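Local coordinates for CELL division control protein 6 (Pyrobaculum aerophilum, PDB 1FNN) that is probably involved in regulating DNA replication as an ATP-hydrolysing AAA+ protein of the Cdc6/Cdc18 family, here holding ADP and magnesium, at residues I83-T88 against A134-P139; I100-R105 against D110-L115; L294-R299 against E315-I320; S300-H305 against T375-I380. All coordinates share one frame; numbering follows the deposited sequence.

Contact 1 of 4, residues I83-T88 against A134-P139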
# COMPACT_ATOMS: atom_id res chain seq x y z
N ILE A 83 4.46 17.52 0.44
CA ILE A 83 5.54 18.48 0.33
C ILE A 83 5.06 19.91 0.17
O ILE A 83 5.52 20.82 0.88
CB ILE A 83 6.39 18.11 -0.91
CG1 ILE A 83 6.92 16.68 -0.75
CG2 ILE A 83 7.52 19.10 -1.14
CD1 ILE A 83 7.54 16.12 -2.01
N TYR A 84 4.17 20.17 -0.79
CA TYR A 84 3.68 21.53 -1.03
C TYR A 84 2.28 21.66 -0.45
O TYR A 84 1.34 21.12 -1.03
CB TYR A 84 3.68 21.81 -2.54
CG TYR A 84 5.03 21.45 -3.13
CD1 TYR A 84 5.24 20.25 -3.80
CD2 TYR A 84 6.08 22.35 -3.00
CE1 TYR A 84 6.48 19.94 -4.33
CE2 TYR A 84 7.33 22.04 -3.53
CZ TYR A 84 7.52 20.85 -4.18
OH TYR A 84 8.76 20.58 -4.69
N ARG A 85 2.11 22.41 0.64
CA ARG A 85 0.83 22.43 1.35
C ARG A 85 0.07 23.73 1.34
O ARG A 85 -1.18 23.70 1.30
CB ARG A 85 1.06 22.03 2.82
CG ARG A 85 1.51 20.58 2.93
CD ARG A 85 1.68 20.12 4.37
NE ARG A 85 2.28 18.80 4.41
CZ ARG A 85 2.41 18.03 5.48
NH1 ARG A 85 1.98 18.44 6.66
NH2 ARG A 85 2.98 16.83 5.36
N ASN A 86 0.79 24.84 1.36
CA ASN A 86 0.08 26.13 1.37
C ASN A 86 0.09 26.67 -0.05
O ASN A 86 0.77 26.09 -0.89
CB ASN A 86 0.75 27.10 2.35
CG ASN A 86 2.24 27.21 2.03
OD1 ASN A 86 2.59 27.74 0.98
ND2 ASN A 86 3.05 26.71 2.94
N PHE A 87 -0.73 27.68 -0.31
CA PHE A 87 -0.91 28.31 -1.58
C PHE A 87 0.42 28.71 -2.23
O PHE A 87 0.59 28.50 -3.43
CB PHE A 87 -1.79 29.59 -1.47
CG PHE A 87 -2.07 30.08 -2.88
CD1 PHE A 87 -3.03 29.44 -3.66
CD2 PHE A 87 -1.39 31.15 -3.43
CE1 PHE A 87 -3.29 29.86 -4.94
CE2 PHE A 87 -1.66 31.57 -4.72
CZ PHE A 87 -2.61 30.93 -5.47
N THR A 88 1.29 29.38 -1.48
CA THR A 88 2.56 29.85 -2.00
C THR A 88 3.45 28.70 -2.45
O THR A 88 4.11 28.83 -3.48
CB THR A 88 3.29 30.70 -0.93
OG1 THR A 88 2.47 31.85 -0.68
CG2 THR A 88 4.65 31.17 -1.42
N ALA A 134 -3.98 15.23 -1.11
CA ALA A 134 -4.62 16.51 -0.92
C ALA A 134 -5.29 16.75 0.41
O ALA A 134 -5.54 17.92 0.73
CB ALA A 134 -5.61 16.72 -2.07
N PHE A 135 -5.42 15.76 1.26
CA PHE A 135 -5.85 15.90 2.65
C PHE A 135 -4.88 16.78 3.42
O PHE A 135 -5.28 17.48 4.36
CB PHE A 135 -6.00 14.56 3.38
CG PHE A 135 -4.85 13.61 3.23
CD1 PHE A 135 -3.80 13.61 4.13
CD2 PHE A 135 -4.81 12.71 2.19
CE1 PHE A 135 -2.74 12.74 3.99
CE2 PHE A 135 -3.76 11.83 2.03
CZ PHE A 135 -2.72 11.84 2.94
N ASN A 136 -3.62 16.87 2.98
CA ASN A 136 -2.64 17.76 3.56
C ASN A 136 -2.94 19.24 3.33
O ASN A 136 -2.29 20.03 4.02
CB ASN A 136 -1.24 17.46 3.04
CG ASN A 136 -0.70 16.15 3.56
OD1 ASN A 136 -0.49 15.97 4.76
ND2 ASN A 136 -0.46 15.22 2.64
N LEU A 137 -3.78 19.63 2.38
CA LEU A 137 -4.01 21.04 2.15
C LEU A 137 -5.19 21.55 3.01
O LEU A 137 -6.09 20.80 3.36
CB LEU A 137 -4.37 21.38 0.71
CG LEU A 137 -3.76 20.64 -0.47
CD1 LEU A 137 -4.01 21.40 -1.78
CD2 LEU A 137 -2.29 20.33 -0.29
N ALA A 138 -5.20 22.87 3.21
CA ALA A 138 -6.38 23.45 3.88
C ALA A 138 -7.49 23.36 2.84
O ALA A 138 -7.30 23.71 1.67
CB ALA A 138 -6.11 24.87 4.32
N PRO A 139 -8.73 23.12 3.28
CA PRO A 139 -9.86 23.06 2.37
C PRO A 139 -10.00 24.26 1.46
O PRO A 139 -10.34 24.12 0.28
CB PRO A 139 -11.03 22.89 3.34
CG PRO A 139 -10.46 22.12 4.49
CD PRO A 139 -9.05 22.64 4.64

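Contact 2 of 4, residues I100-R105 against D110-L115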
# COMPACT_ATOMS: atom_id res chain seq x y z
N ILE A 100 6.88 29.58 -15.47
CA ILE A 100 6.26 30.92 -15.42
C ILE A 100 7.20 31.73 -14.53
O ILE A 100 7.34 31.41 -13.36
CB ILE A 100 4.90 30.88 -14.70
CG1 ILE A 100 3.86 30.10 -15.52
CG2 ILE A 100 4.39 32.29 -14.36
CD1 ILE A 100 2.60 29.86 -14.66
N PRO A 101 7.82 32.76 -15.08
CA PRO A 101 8.74 33.57 -14.28
C PRO A 101 7.95 34.40 -13.27
O PRO A 101 6.97 35.02 -13.68
CB PRO A 101 9.44 34.46 -15.30
CG PRO A 101 9.02 33.98 -16.64
CD PRO A 101 7.69 33.23 -16.46
N PHE A 102 8.43 34.55 -12.05
CA PHE A 102 7.81 35.49 -11.12
C PHE A 102 8.42 36.89 -11.18
O PHE A 102 9.63 37.09 -11.36
CB PHE A 102 7.88 35.02 -9.67
CG PHE A 102 7.00 33.86 -9.31
CD1 PHE A 102 7.26 33.16 -8.14
CD2 PHE A 102 5.95 33.44 -10.11
CE1 PHE A 102 6.48 32.08 -7.77
CE2 PHE A 102 5.16 32.37 -9.75
CZ PHE A 102 5.43 31.68 -8.58
N PRO A 103 7.57 37.87 -10.86
CA PRO A 103 7.97 39.27 -10.79
C PRO A 103 8.82 39.54 -9.57
O PRO A 103 8.95 38.74 -8.63
CB PRO A 103 6.68 40.07 -10.73
CG PRO A 103 5.56 39.10 -10.70
CD PRO A 103 6.13 37.72 -10.59
N ARG A 104 9.56 40.65 -9.67
CA ARG A 104 10.42 41.05 -8.55
C ARG A 104 9.56 41.34 -7.31
O ARG A 104 9.83 40.82 -6.23
CB ARG A 104 11.22 42.25 -9.04
CG ARG A 104 12.16 42.86 -8.02
CD ARG A 104 12.98 43.99 -8.68
NE ARG A 104 14.23 44.11 -7.95
CZ ARG A 104 15.33 43.38 -8.06
NH1 ARG A 104 15.45 42.38 -8.90
NH2 ARG A 104 16.38 43.66 -7.29
N ARG A 105 8.53 42.14 -7.45
CA ARG A 105 7.61 42.46 -6.37
C ARG A 105 6.92 41.24 -5.78
O ARG A 105 6.73 40.20 -6.42
CB ARG A 105 6.51 43.43 -6.83
CG ARG A 105 5.75 42.96 -8.06
CD ARG A 105 4.67 43.93 -8.49
NE ARG A 105 3.35 43.57 -8.00
CZ ARG A 105 2.90 43.49 -6.76
NH1 ARG A 105 3.65 43.75 -5.69
NH2 ARG A 105 1.64 43.13 -6.54
N ASP A 110 -4.26 36.48 -5.09
CA ASP A 110 -5.03 36.79 -6.29
C ASP A 110 -4.14 37.11 -7.48
O ASP A 110 -4.44 36.82 -8.63
CB ASP A 110 -5.95 38.00 -6.05
CG ASP A 110 -7.05 37.73 -5.04
OD1 ASP A 110 -7.33 36.55 -4.74
OD2 ASP A 110 -7.64 38.73 -4.55
N GLU A 111 -3.08 37.87 -7.25
CA GLU A 111 -2.12 38.20 -8.31
C GLU A 111 -1.49 36.93 -8.89
O GLU A 111 -1.43 36.76 -10.11
CB GLU A 111 -1.06 39.13 -7.72
CG GLU A 111 -1.63 40.56 -7.73
CD GLU A 111 -0.83 41.52 -6.88
OE1 GLU A 111 -0.76 42.70 -7.31
OE2 GLU A 111 -0.29 41.15 -5.83
N PHE A 112 -1.08 36.04 -8.01
CA PHE A 112 -0.54 34.74 -8.40
C PHE A 112 -1.49 33.94 -9.28
O PHE A 112 -1.16 33.57 -10.40
CB PHE A 112 -0.31 33.92 -7.13
CG PHE A 112 1.12 33.98 -6.65
CD1 PHE A 112 1.40 34.22 -5.32
CD2 PHE A 112 2.16 33.80 -7.55
CE1 PHE A 112 2.71 34.28 -4.88
CE2 PHE A 112 3.46 33.86 -7.11
CZ PHE A 112 3.74 34.09 -5.79
N LEU A 113 -2.78 33.86 -8.86
CA LEU A 113 -3.74 33.13 -9.68
C LEU A 113 -3.91 33.82 -11.01
O LEU A 113 -4.03 33.20 -12.08
CB LEU A 113 -5.11 33.02 -8.99
CG LEU A 113 -5.13 32.05 -7.83
CD1 LEU A 113 -6.45 32.21 -7.05
CD2 LEU A 113 -4.92 30.62 -8.32
N ALA A 114 -3.98 35.16 -10.93
CA ALA A 114 -4.11 35.92 -12.19
C ALA A 114 -2.90 35.64 -13.10
O ALA A 114 -3.07 35.57 -14.32
CB ALA A 114 -4.20 37.40 -11.82
N LEU A 115 -1.71 35.62 -12.54
CA LEU A 115 -0.51 35.32 -13.36
C LEU A 115 -0.58 33.94 -14.02
O LEU A 115 -0.36 33.74 -15.21
CB LEU A 115 0.75 35.42 -12.50
CG LEU A 115 2.11 35.21 -13.22
CD1 LEU A 115 2.32 36.22 -14.33
CD2 LEU A 115 3.24 35.29 -12.21

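Contact 3 of 4, residues L294-R299 against E315-I320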
# COMPACT_ATOMS: atom_id res chain seq x y z
N LEU A 294 0.60 -22.86 20.35
CA LEU A 294 1.41 -21.88 19.63
C LEU A 294 2.88 -22.25 19.72
O LEU A 294 3.60 -22.34 18.69
CB LEU A 294 1.16 -20.47 20.18
CG LEU A 294 2.04 -19.36 19.57
CD1 LEU A 294 1.76 -19.23 18.07
CD2 LEU A 294 1.73 -18.05 20.29
N LEU A 295 3.34 -22.67 20.94
CA LEU A 295 4.68 -23.21 21.04
C LEU A 295 4.90 -24.35 20.07
O LEU A 295 5.98 -24.47 19.43
CB LEU A 295 5.04 -23.72 22.46
CG LEU A 295 6.44 -24.26 22.69
CD1 LEU A 295 7.51 -23.26 22.18
CD2 LEU A 295 6.69 -24.45 24.19
N ALA A 296 3.92 -25.24 19.89
CA ALA A 296 4.11 -26.36 19.00
C ALA A 296 4.31 -25.86 17.52
O ALA A 296 4.92 -26.56 16.71
CB ALA A 296 2.83 -27.20 18.99
N ILE A 297 3.48 -24.94 17.10
CA ILE A 297 3.55 -24.39 15.72
C ILE A 297 4.93 -23.78 15.55
O ILE A 297 5.63 -24.01 14.57
CB ILE A 297 2.44 -23.34 15.55
CG1 ILE A 297 1.05 -23.99 15.54
CG2 ILE A 297 2.65 -22.54 14.25
CD1 ILE A 297 -0.07 -22.95 15.66
N VAL A 298 5.40 -22.97 16.48
CA VAL A 298 6.74 -22.45 16.53
C VAL A 298 7.79 -23.54 16.37
O VAL A 298 8.75 -23.39 15.56
CB VAL A 298 7.03 -21.63 17.78
CG1 VAL A 298 8.55 -21.31 17.86
CG2 VAL A 298 6.23 -20.34 17.84
N ARG A 299 7.70 -24.66 17.11
CA ARG A 299 8.67 -25.75 16.97
C ARG A 299 8.63 -26.49 15.64
O ARG A 299 9.71 -26.79 15.04
CB ARG A 299 8.52 -26.81 18.12
CG ARG A 299 8.99 -26.19 19.43
CD ARG A 299 9.38 -27.19 20.50
NE ARG A 299 9.68 -26.47 21.75
CZ ARG A 299 9.76 -27.08 22.93
NH1 ARG A 299 9.56 -28.39 23.00
NH2 ARG A 299 10.03 -26.36 24.01
N GLU A 315 -0.22 -30.43 15.33
CA GLU A 315 -0.87 -31.33 16.30
C GLU A 315 0.07 -32.45 16.75
O GLU A 315 0.32 -32.57 17.97
CB GLU A 315 -2.18 -31.91 15.78
CG GLU A 315 -2.76 -32.91 16.81
CD GLU A 315 -4.21 -33.26 16.54
OE1 GLU A 315 -4.63 -33.12 15.38
OE2 GLU A 315 -4.94 -33.67 17.47
N GLU A 316 0.88 -33.01 15.85
CA GLU A 316 1.89 -33.97 16.30
C GLU A 316 2.96 -33.31 17.13
O GLU A 316 3.47 -33.85 18.13
CB GLU A 316 2.48 -34.78 15.14
CG GLU A 316 1.47 -35.82 14.63
CD GLU A 316 0.90 -36.69 15.76
OE1 GLU A 316 1.68 -37.13 16.64
OE2 GLU A 316 -0.33 -36.91 15.75
N SER A 317 3.35 -32.08 16.80
CA SER A 317 4.31 -31.33 17.59
C SER A 317 3.73 -31.06 19.00
O SER A 317 4.47 -30.98 19.98
CB SER A 317 4.60 -30.00 16.86
OG SER A 317 5.47 -29.19 17.65
N TYR A 318 2.47 -30.68 19.02
CA TYR A 318 1.73 -30.30 20.21
C TYR A 318 1.63 -31.48 21.21
O TYR A 318 1.86 -31.31 22.40
CB TYR A 318 0.34 -29.78 19.83
CG TYR A 318 -0.64 -29.66 21.00
CD1 TYR A 318 -0.64 -28.61 21.88
CD2 TYR A 318 -1.60 -30.66 21.19
CE1 TYR A 318 -1.53 -28.51 22.94
CE2 TYR A 318 -2.50 -30.58 22.24
CZ TYR A 318 -2.47 -29.53 23.10
OH TYR A 318 -3.39 -29.47 24.15
N LYS A 319 1.44 -32.69 20.70
CA LYS A 319 1.50 -33.87 21.60
C LYS A 319 2.85 -34.02 22.29
O LYS A 319 2.97 -34.24 23.51
CB LYS A 319 1.15 -35.10 20.78
CG LYS A 319 -0.29 -35.05 20.30
CD LYS A 319 -0.55 -36.26 19.39
CE LYS A 319 -2.03 -36.27 19.03
NZ LYS A 319 -2.39 -37.32 18.04
N ILE A 320 3.94 -33.79 21.55
CA ILE A 320 5.27 -33.84 22.10
C ILE A 320 5.46 -32.73 23.12
O ILE A 320 6.03 -32.97 24.19
CB ILE A 320 6.36 -33.73 21.00
CG1 ILE A 320 6.29 -35.01 20.16
CG2 ILE A 320 7.75 -33.50 21.58
CD1 ILE A 320 7.04 -34.94 18.84

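Contact 4 of 4, residues S300-H305 against T375-I380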
# COMPACT_ATOMS: atom_id res chain seq x y z
N SER A 300 7.49 -26.72 15.05
CA SER A 300 7.42 -27.37 13.76
C SER A 300 8.05 -26.42 12.67
O SER A 300 8.57 -26.98 11.71
CB SER A 300 6.02 -27.66 13.27
OG SER A 300 5.27 -28.33 14.28
N LEU A 301 7.79 -25.14 12.78
CA LEU A 301 8.26 -24.19 11.75
C LEU A 301 9.76 -24.01 11.83
O LEU A 301 10.46 -23.97 10.81
CB LEU A 301 7.56 -22.84 11.95
CG LEU A 301 6.15 -22.68 11.41
CD1 LEU A 301 5.54 -21.39 11.93
CD2 LEU A 301 6.11 -22.73 9.86
N LYS A 302 10.35 -24.05 13.04
CA LYS A 302 11.78 -24.11 13.23
C LYS A 302 12.42 -25.32 12.57
O LYS A 302 13.52 -25.21 12.03
CB LYS A 302 12.16 -24.08 14.72
CG LYS A 302 12.15 -22.69 15.28
CD LYS A 302 11.98 -22.68 16.79
CE LYS A 302 12.98 -21.75 17.46
NZ LYS A 302 14.26 -22.50 17.69
N ILE A 303 11.78 -26.47 12.65
CA ILE A 303 12.22 -27.71 12.03
C ILE A 303 12.01 -27.66 10.52
O ILE A 303 12.86 -28.15 9.77
CB ILE A 303 11.45 -28.90 12.63
CG1 ILE A 303 11.93 -29.14 14.07
CG2 ILE A 303 11.56 -30.19 11.83
CD1 ILE A 303 10.91 -29.89 14.92
N SER A 304 10.84 -27.26 10.05
CA SER A 304 10.60 -27.26 8.62
C SER A 304 11.54 -26.31 7.87
O SER A 304 11.81 -26.58 6.70
CB SER A 304 9.14 -26.89 8.33
OG SER A 304 8.98 -25.50 8.59
N HIS A 305 11.90 -25.15 8.37
CA HIS A 305 12.58 -24.10 7.63
C HIS A 305 11.76 -23.68 6.40
O HIS A 305 12.23 -23.09 5.41
CB HIS A 305 14.00 -24.51 7.19
CG HIS A 305 14.92 -24.47 8.37
ND1 HIS A 305 15.70 -23.38 8.67
CD2 HIS A 305 15.17 -25.40 9.34
CE1 HIS A 305 16.40 -23.62 9.77
NE2 HIS A 305 16.09 -24.84 10.19
N THR A 375 12.89 -15.51 19.26
CA THR A 375 12.42 -14.60 20.30
C THR A 375 10.96 -14.91 20.69
O THR A 375 10.64 -14.85 21.89
CB THR A 375 12.61 -13.16 19.81
OG1 THR A 375 14.02 -12.85 20.01
CG2 THR A 375 11.80 -12.15 20.59
N LEU A 376 10.15 -15.37 19.75
CA LEU A 376 8.77 -15.72 20.08
C LEU A 376 8.78 -16.94 21.02
O LEU A 376 7.99 -17.06 21.93
CB LEU A 376 8.03 -16.05 18.77
CG LEU A 376 6.58 -16.50 18.95
CD1 LEU A 376 5.85 -15.52 19.88
CD2 LEU A 376 5.82 -16.63 17.64
N GLU A 377 9.51 -17.95 20.59
CA GLU A 377 9.79 -19.16 21.31
C GLU A 377 10.27 -18.92 22.73
O GLU A 377 9.65 -19.50 23.65
CB GLU A 377 10.81 -20.08 20.61
CG GLU A 377 10.86 -21.41 21.39
CD GLU A 377 11.83 -22.40 20.83
OE1 GLU A 377 11.62 -23.62 20.92
OE2 GLU A 377 12.87 -22.00 20.27
N ALA A 378 11.16 -17.97 22.97
CA ALA A 378 11.59 -17.61 24.31
C ALA A 378 10.48 -16.97 25.12
O ALA A 378 10.44 -17.18 26.36
CB ALA A 378 12.82 -16.67 24.26
N VAL A 379 9.71 -16.05 24.56
CA VAL A 379 8.68 -15.37 25.33
C VAL A 379 7.53 -16.33 25.70
O VAL A 379 7.09 -16.31 26.86
CB VAL A 379 8.07 -14.16 24.61
CG1 VAL A 379 6.93 -13.57 25.42
CG2 VAL A 379 9.13 -13.09 24.35
N ILE A 380 7.19 -17.20 24.76
CA ILE A 380 6.07 -18.12 25.02
C ILE A 380 6.49 -19.16 26.06
O ILE A 380 5.74 -19.45 27.01
CB ILE A 380 5.57 -18.86 23.77
CG1 ILE A 380 5.36 -17.88 22.61
CG2 ILE A 380 4.19 -19.48 24.09
CD1 ILE A 380 4.99 -18.60 21.31

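Contact 1 of 4, residues I83-T88 against A134-P139
Arg85 and Asn136 join two loops at one end of the parallel sheet of the AAA domain, one following strand 75-80 and the other following strand 127-132. The two flat side-chain ends are stacked, their planes 17° apart. Asn136 OD1 sits over the centre of the guanidinium, 3.6 Å from Arg85 CZ. The Arg85 chain runs extended from CG to NE (chi2 -177°), which carries the guanidinium out to the Asn136 amide. This is face-on packing, and the hydrogen bonds of both groups go to other partners. Arg85 NE is bonded to the carbonyl of Phe82, whose ring also forms a cation-pi pair with the guanidinium. Asn136 ND2 is held by the carbonyl of Asp133. Strand 127-132 probably corresponds to the Walker B strand of AAA+ proteins. It ends at Asp132, seen to bind magnesium in a structure of this protein. Asn136 thus lies in the loop just beyond that site, its side chain about 8 Å from that of Asp132. Were Asn136 an alanine, the guanidinium would probably be freer to shift without its flat cover, and the Asp133 carbonyl would be left without this amide donor. Beside the stack, Leu137 brings CD2 to 3.8 Å from Tyr84 O and 3.9 Å from Arg85 O. Tyr84 O is buried here and has no polar partner in the model. Leu137 also touches Ile90 of helix 87-97.

Contact 2 of 4, residues I100-R105 against D110-L115
Phe102 and Phe112 form the aromatic part of this contact, between the loop that follows helix 87-97 and the start of helix 109-122 in the AAA domain. The pair is edge-to-face: the edge of Phe112 points at the face of Phe102. The planes are 60° apart and the centroids 4.8 Å. Phe112 CE2 lies above the Phe102 ring, displaced toward its rim, and is 3.3 Å from Phe102 CZ. An alanine here in place of Phe112 removes the edge that meets the Phe102 face, and the Phe102 ring would probably be freer to turn. The remaining apolar part centres on Leu115. Its CD2 meets Ile100 CG2 at 3.9 Å and also touches Phe102 CD2 and Pro103 CD. The polar part is a salt bridge in which Arg105 NH2 is 2.6 Å from Glu111 OE1. The oxygen lies at the edge of the guanidinium, but the N-H...O angle of 128° makes the hydrogen bond weak. The arginine chain bends at chi3 (-97°) on its way to the helix. Glu111 OE2 accepts from Ser108 N. Glu111 therefore ties both Arg105 and the backbone just before the helix, while apolar side chains hold the earlier part of the loop.

Contact 3 of 4, residues L294-R299 against E315-I320
Ser317 and Ala296 bring together helices 311-324 and 288-304, two helices of the winged helix domain. The short axes pass 8.0 Å apart at 115°. Ser317 turns OG anti to its own backbone N (chi1 176°), which aims the hydroxyl across at helix 288-304. There OG donates to Ala296 O over 2.8 Å. The bond lies in the carbonyl plane, on a lone pair, with a C=O...O angle of 114°. Ser300 OG is a second hydroxyl bonded to the same carbonyl oxygen. The methyl of Ala296 presses on the backbone of the other helix, with CB 3.5 Å from Tyr318 N and 3.7 Å from Tyr318 CB. Tyr318 CG is also anti to its backbone N, and its ring leads away from residues 294-299, toward the earlier turns of the same helix. There its OH bonds to His289 ND1; it also bonds to Arg330 N. Arg299 has an extended chain. Only its base is near Ser317, with CB 3.9 Å from OG, and the guanidinium makes a salt bridge to Glu324. The chemistry is that of a close crossing between small side chains: a methyl fits against the facing backbone, and a serine hydroxyl gives the buried residue's carbonyl a bond between helices.

Contact 4 of 4, residues S300-H305 against T375-I380
A single salt bridge between Lys302 and Glu377, near the surface, makes up this contact. It spans the C-terminal end of helix 288-304 and the start of helix 373-387. Lys302 NZ is 3.0 Å from Glu377 OE2. That oxygen stands too close to the lysine chain in the model, so the exact geometry is doubtful. The two side chains cross at about a right angle. Glu377 has CG anti to its backbone N (chi1 -172°) and runs on extended, reaching straight out from its helix. Lys302 is bent at chi3 and chi4 instead, and this brings its end round to the carboxylate. The nearest CA atoms, those of Lys302 and Glu377, are 9.7 Å apart, so residues 300-305 and 375-380 meet through these two long side chains. Both helices belong to the C-terminal winged helix domain, and helix 373-387 follows strand 364-367 of its antiparallel sheet. The same two helices also pack through apolar side chains, Leu376 on Val298 and Ile380 on Leu294. Each charge has a further long, weak ion pair, with Asp374 for Lys302 and with Arg299 for Glu377. Helix 288-304 ends just past the lysine, where Leu301 O accepts from His305 N at 3.1 Å.

Overall arrangement
The four contacts form two pairs on opposite sides of the chain's centre. Contacts 1 and 2 lie in the AAA domain, their centres about 19 Å apart, with contact 2 nested inside the loop closed by contact 1. Phe87 links them, its CZ 3.6 Å from Leu113 CG. Contact 1 is the nearer to the nucleotide: the Asn136 side chain is about 9 Å from the bound magnesium and about 11 Å from ADP. Contacts 3 and 4 share helix 288-304 in the winged helix domain, with centres about 10 Å apart, and their segments alternate along the chain. The long, weak ion pair of Arg299 NE and Glu377 OE1, at 3.5 Å, joins them. Centres of contacts 1 and 3 are about 54 Å apart.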